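Local coordinates for methyltransferase domain-containing protein (Deinococcus radiodurans, PDB 3M33) that is of unknown function but probably acts as a methyltransferase, at residues A136-V150 and Y206-L218. Numbering follows the deposited sequence.
With GOL (glycerol), chain K; SO4 (sulfate ion), chain I; SO4 (sulfate ion), chain E.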
# COMPACT_ATOMS: atom_id res chain seq x y z
N ALA A 136 -3.58 -16.54 -11.00
CA ALA A 136 -2.93 -15.34 -10.47
C ALA A 136 -3.36 -15.14 -9.02
O ALA A 136 -4.43 -15.62 -8.62
CB ALA A 136 -3.31 -14.13 -11.30
N HIS A 137 -2.53 -14.43 -8.24
CA HIS A 137 -2.90 -13.99 -6.90
C HIS A 137 -3.10 -12.47 -6.88
O HIS A 137 -2.48 -11.74 -7.66
CB HIS A 137 -1.79 -14.30 -5.89
CG HIS A 137 -1.70 -15.74 -5.49
ND1 HIS A 137 -0.91 -16.65 -6.15
CD2 HIS A 137 -2.29 -16.43 -4.48
CE1 HIS A 137 -1.02 -17.84 -5.58
NE2 HIS A 137 -1.85 -17.73 -4.56
N PHE A 138 -3.94 -11.99 -5.97
CA PHE A 138 -4.03 -10.56 -5.71
C PHE A 138 -3.57 -10.38 -4.26
O PHE A 138 -4.08 -11.05 -3.37
CB PHE A 138 -5.48 -10.08 -5.84
CG PHE A 138 -5.72 -8.69 -5.29
CD1 PHE A 138 -5.31 -7.57 -6.00
CD2 PHE A 138 -6.35 -8.51 -4.08
CE1 PHE A 138 -5.51 -6.28 -5.49
CE2 PHE A 138 -6.57 -7.23 -3.56
CZ PHE A 138 -6.14 -6.11 -4.27
N LEU A 139 -2.63 -9.48 -4.02
CA LEU A 139 -2.10 -9.29 -2.69
C LEU A 139 -2.25 -7.82 -2.26
O LEU A 139 -1.82 -6.91 -2.98
CB LEU A 139 -0.63 -9.72 -2.63
CG LEU A 139 0.11 -9.44 -1.32
CD1 LEU A 139 -0.53 -10.23 -0.19
CD2 LEU A 139 1.59 -9.76 -1.45
N TYR A 140 -2.83 -7.60 -1.09
CA TYR A 140 -3.13 -6.24 -0.61
C TYR A 140 -2.88 -6.08 0.89
O TYR A 140 -3.11 -7.00 1.67
CB TYR A 140 -4.59 -5.90 -0.92
CG TYR A 140 -5.11 -4.61 -0.29
CD1 TYR A 140 -4.91 -3.38 -0.91
CD2 TYR A 140 -5.83 -4.63 0.91
CE1 TYR A 140 -5.40 -2.20 -0.35
CE2 TYR A 140 -6.32 -3.45 1.47
CZ TYR A 140 -6.10 -2.24 0.83
OH TYR A 140 -6.56 -1.06 1.37
N VAL A 141 -2.39 -4.91 1.29
CA VAL A 141 -2.44 -4.55 2.70
C VAL A 141 -3.03 -3.15 2.84
O VAL A 141 -2.64 -2.22 2.13
CB VAL A 141 -1.07 -4.66 3.43
CG1 VAL A 141 -0.05 -3.69 2.86
CG2 VAL A 141 -1.26 -4.39 4.95
N GLY A 142 -4.01 -3.00 3.74
CA GLY A 142 -4.72 -1.73 3.87
C GLY A 142 -4.29 -1.06 5.15
O GLY A 142 -3.81 -1.73 6.05
N PRO A 143 -4.48 0.26 5.26
CA PRO A 143 -3.92 1.00 6.38
C PRO A 143 -4.83 1.03 7.61
O PRO A 143 -4.64 1.86 8.49
CB PRO A 143 -3.76 2.41 5.81
CG PRO A 143 -4.91 2.53 4.84
CD PRO A 143 -5.20 1.14 4.32
N ARG A 144 -5.80 0.12 7.68
CA ARG A 144 -6.71 0.05 8.83
C ARG A 144 -6.97 -1.40 9.13
O ARG A 144 -6.67 -2.26 8.29
CB ARG A 144 -8.06 0.71 8.49
CG ARG A 144 -8.07 2.21 8.51
CD ARG A 144 -9.30 2.75 7.78
NE ARG A 144 -8.90 3.60 6.66
CZ ARG A 144 -9.10 3.31 5.38
NH1 ARG A 144 -9.73 2.19 5.03
NH2 ARG A 144 -8.68 4.15 4.44
N LEU A 145 -7.57 -1.67 10.29
CA LEU A 145 -7.79 -3.04 10.75
C LEU A 145 -8.65 -3.83 9.79
O LEU A 145 -8.43 -5.04 9.62
CB LEU A 145 -8.45 -3.06 12.13
CG LEU A 145 -8.51 -4.47 12.73
CD1 LEU A 145 -7.07 -4.98 13.04
CD2 LEU A 145 -9.40 -4.48 14.00
N ASN A 146 -9.62 -3.17 9.16
CA ASN A 146 -10.51 -3.84 8.21
C ASN A 146 -10.90 -2.86 7.11
O ASN A 146 -11.33 -1.74 7.39
CB ASN A 146 -11.76 -4.39 8.94
CG ASN A 146 -12.67 -5.20 8.02
OD1 ASN A 146 -12.23 -6.13 7.35
ND2 ASN A 146 -13.96 -4.84 7.99
N VAL A 147 -10.71 -3.28 5.86
CA VAL A 147 -11.07 -2.47 4.70
C VAL A 147 -12.16 -3.24 3.94
O VAL A 147 -11.87 -4.04 3.06
CB VAL A 147 -9.84 -2.19 3.79
CG1 VAL A 147 -10.24 -1.31 2.61
CG2 VAL A 147 -8.73 -1.51 4.59
N PRO A 148 -13.43 -3.01 4.31
CA PRO A 148 -14.57 -3.81 3.84
C PRO A 148 -14.65 -3.96 2.32
O PRO A 148 -15.04 -5.03 1.85
CB PRO A 148 -15.79 -3.03 4.34
CG PRO A 148 -15.32 -2.22 5.45
CD PRO A 148 -13.84 -1.95 5.24
N GLU A 149 -14.32 -2.91 1.57
CA GLU A 149 -14.45 -2.93 0.11
C GLU A 149 -13.63 -4.02 -0.56
O GLU A 149 -13.97 -4.46 -1.66
CB GLU A 149 -14.06 -1.60 -0.51
CG GLU A 149 -14.46 -0.41 0.30
CD GLU A 149 -13.34 0.05 1.18
OE1 GLU A 149 -12.32 0.53 0.61
OE2 GLU A 149 -13.47 -0.08 2.42
N VAL A 150 -12.54 -4.44 0.07
CA VAL A 150 -11.64 -5.39 -0.59
C VAL A 150 -12.32 -6.76 -0.73
O VAL A 150 -12.46 -7.27 -1.84
CB VAL A 150 -10.26 -5.47 0.11
CG1 VAL A 150 -9.51 -6.75 -0.28
CG2 VAL A 150 -9.44 -4.21 -0.23
N TYR A 206 -1.68 4.70 20.64
CA TYR A 206 -2.74 4.38 19.70
C TYR A 206 -2.32 3.07 19.00
O TYR A 206 -1.22 2.55 19.25
CB TYR A 206 -2.92 5.52 18.67
CG TYR A 206 -1.80 5.62 17.67
CD1 TYR A 206 -1.93 5.07 16.40
CD2 TYR A 206 -0.60 6.25 17.99
CE1 TYR A 206 -0.90 5.14 15.47
CE2 TYR A 206 0.45 6.33 17.06
CZ TYR A 206 0.29 5.76 15.80
OH TYR A 206 1.30 5.81 14.87
N ARG A 207 -3.19 2.53 18.15
CA ARG A 207 -2.87 1.28 17.48
C ARG A 207 -2.56 1.53 16.01
O ARG A 207 -3.31 2.20 15.33
CB ARG A 207 -4.02 0.29 17.60
CG ARG A 207 -4.44 0.03 19.03
CD ARG A 207 -3.38 -0.78 19.77
NE ARG A 207 -3.69 -2.20 19.72
CZ ARG A 207 -3.88 -2.95 20.80
NH1 ARG A 207 -4.18 -4.24 20.66
NH2 ARG A 207 -3.75 -2.42 22.01
N GLU A 208 -1.45 1.00 15.52
CA GLU A 208 -1.25 0.95 14.09
C GLU A 208 -1.89 -0.35 13.63
O GLU A 208 -1.52 -1.42 14.09
CB GLU A 208 0.26 0.95 13.77
CG GLU A 208 0.93 2.32 13.87
CD GLU A 208 0.65 3.20 12.66
OE1 GLU A 208 0.13 2.67 11.64
OE2 GLU A 208 0.95 4.42 12.71
N GLU A 209 -2.84 -0.28 12.71
CA GLU A 209 -3.56 -1.48 12.32
C GLU A 209 -3.53 -1.71 10.82
O GLU A 209 -3.51 -0.77 10.04
CB GLU A 209 -5.01 -1.42 12.85
CG GLU A 209 -5.05 -1.02 14.31
CD GLU A 209 -6.40 -1.25 14.98
OE1 GLU A 209 -7.43 -0.82 14.43
OE2 GLU A 209 -6.42 -1.88 16.05
N ARG A 210 -3.51 -2.98 10.41
CA ARG A 210 -3.44 -3.31 8.99
C ARG A 210 -4.36 -4.48 8.66
O ARG A 210 -4.62 -5.33 9.51
CB ARG A 210 -2.01 -3.67 8.58
CG ARG A 210 -0.98 -2.60 8.90
CD ARG A 210 -1.00 -1.42 7.89
NE ARG A 210 0.13 -0.52 8.16
CZ ARG A 210 0.12 0.42 9.10
NH1 ARG A 210 -0.97 0.57 9.84
NH2 ARG A 210 1.19 1.18 9.31
N HIS A 211 -4.85 -4.52 7.43
CA HIS A 211 -5.69 -5.60 6.95
C HIS A 211 -5.01 -6.24 5.74
O HIS A 211 -4.97 -5.63 4.68
CB HIS A 211 -7.04 -5.02 6.51
CG HIS A 211 -8.04 -6.04 6.06
ND1 HIS A 211 -9.21 -5.70 5.41
CD2 HIS A 211 -8.07 -7.39 6.19
CE1 HIS A 211 -9.91 -6.79 5.16
NE2 HIS A 211 -9.23 -7.84 5.61
N LEU A 212 -4.49 -7.45 5.90
CA LEU A 212 -3.81 -8.13 4.79
C LEU A 212 -4.75 -9.10 4.11
O LEU A 212 -5.46 -9.84 4.78
CB LEU A 212 -2.60 -8.92 5.29
CG LEU A 212 -1.31 -8.26 5.72
CD1 LEU A 212 -1.53 -7.34 6.91
CD2 LEU A 212 -0.28 -9.33 6.06
N VAL A 213 -4.73 -9.11 2.78
CA VAL A 213 -5.60 -9.99 2.02
C VAL A 213 -4.82 -10.61 0.86
O VAL A 213 -4.22 -9.89 0.06
CB VAL A 213 -6.84 -9.23 1.46
CG1 VAL A 213 -7.67 -10.12 0.55
CG2 VAL A 213 -7.71 -8.71 2.59
N LEU A 214 -4.82 -11.93 0.79
CA LEU A 214 -4.31 -12.63 -0.38
C LEU A 214 -5.49 -13.37 -0.98
O LEU A 214 -6.20 -14.09 -0.27
CB LEU A 214 -3.22 -13.62 0.04
CG LEU A 214 -2.60 -14.49 -1.06
CD1 LEU A 214 -1.88 -13.60 -2.05
CD2 LEU A 214 -1.63 -15.50 -0.47
N ALA A 215 -5.72 -13.18 -2.27
CA ALA A 215 -6.88 -13.77 -2.93
C ALA A 215 -6.46 -14.42 -4.24
O ALA A 215 -5.40 -14.12 -4.79
CB ALA A 215 -7.94 -12.71 -3.18
N ARG A 216 -7.31 -15.30 -4.75
CA ARG A 216 -7.06 -15.91 -6.04
C ARG A 216 -8.38 -16.49 -6.55
O ARG A 216 -9.30 -16.75 -5.77
CB ARG A 216 -5.96 -16.96 -5.92
CG ARG A 216 -6.30 -18.32 -6.49
CD ARG A 216 -5.40 -19.40 -5.88
NE ARG A 216 -4.14 -19.54 -6.60
CZ ARG A 216 -3.20 -20.41 -6.26
NH1 ARG A 216 -3.37 -21.21 -5.21
NH2 ARG A 216 -2.08 -20.49 -6.98
N GLN A 217 -8.50 -16.67 -7.86
CA GLN A 217 -9.71 -17.30 -8.36
C GLN A 217 -9.49 -18.80 -8.44
O GLN A 217 -8.77 -19.28 -9.31
CB GLN A 217 -10.14 -16.75 -9.71
CG GLN A 217 -11.51 -17.25 -10.10
CD GLN A 217 -12.06 -16.54 -11.32
OE1 GLN A 217 -11.42 -16.51 -12.37
NE2 GLN A 217 -13.25 -15.97 -11.18
N LEU A 218 -10.10 -19.53 -7.52
CA LEU A 218 -10.01 -20.99 -7.49
C LEU A 218 -11.04 -21.58 -8.44
O LEU A 218 -10.77 -22.56 -9.13
CB LEU A 218 -10.23 -21.51 -6.07
CG LEU A 218 -9.32 -20.97 -4.96
CD1 LEU A 218 -9.99 -21.11 -3.61
CD2 LEU A 218 -7.99 -21.68 -4.97
C1 GOL K . -4.59 4.72 13.53
O1 GOL K . -3.64 5.72 13.29
C2 GOL K . -4.80 3.88 12.26
O2 GOL K . -5.91 3.01 12.42
C3 GOL K . -3.50 3.13 11.97
O3 GOL K . -3.72 2.07 11.07
S SO4 I . 4.15 2.48 10.91
O1 SO4 I . 4.97 1.92 9.83
O2 SO4 I . 3.18 3.44 10.39
O3 SO4 I . 3.45 1.39 11.58
O4 SO4 I . 5.02 3.18 11.85
S SO4 E . -4.69 2.19 23.11
O1 SO4 E . -4.60 0.89 22.44
O2 SO4 E . -3.35 2.73 23.31
O3 SO4 E . -5.47 3.12 22.29
O4 SO4 E . -5.33 2.03 24.41
O HOH W 1 -6.54 -16.62 -9.88
O HOH W 2 -8.07 0.53 12.40
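H211 takes the backbone N-H of V147 on its ring nitrogen ND1, N to ND1 2.9 Å and nearly straight at 169°, though the donor sits somewhat out of the ring plane. With CG anti to the backbone N (chi1 -177°), the imidazole reaches under the loop after strand 136-142, where N146 OD1 lies 3.3 Å from H211 CE1; E164 holds NE2. That strand pairs antiparallel with 204-216 through bonds such as V213 N to Y140 O, 2.9 Å, within the mixed sheet of a methyltransferase-like fold. V150 CG1 meets V213 CG2 tip to tip at 3.9 Å. On the other face V141 CG2 packs alongside L212 CD1, and H137 CE1 rests over the R216 guanidinium, 3.2 Å from NH2, the planes 33° apart. Bent at its second side-chain torsion, R210 runs its CD past G142 O and gives NH1 and NH2 to E208 OE1, while E35 takes NE. A glutamine in place of E208 would probably leave R210 without one of its charged mates and weaken the grip on the Y206 hydroxyl. Because ND1 accepts, the ring proton of H211 should sit on NE2, where it can be given to E164, consistent with a neutral imidazole.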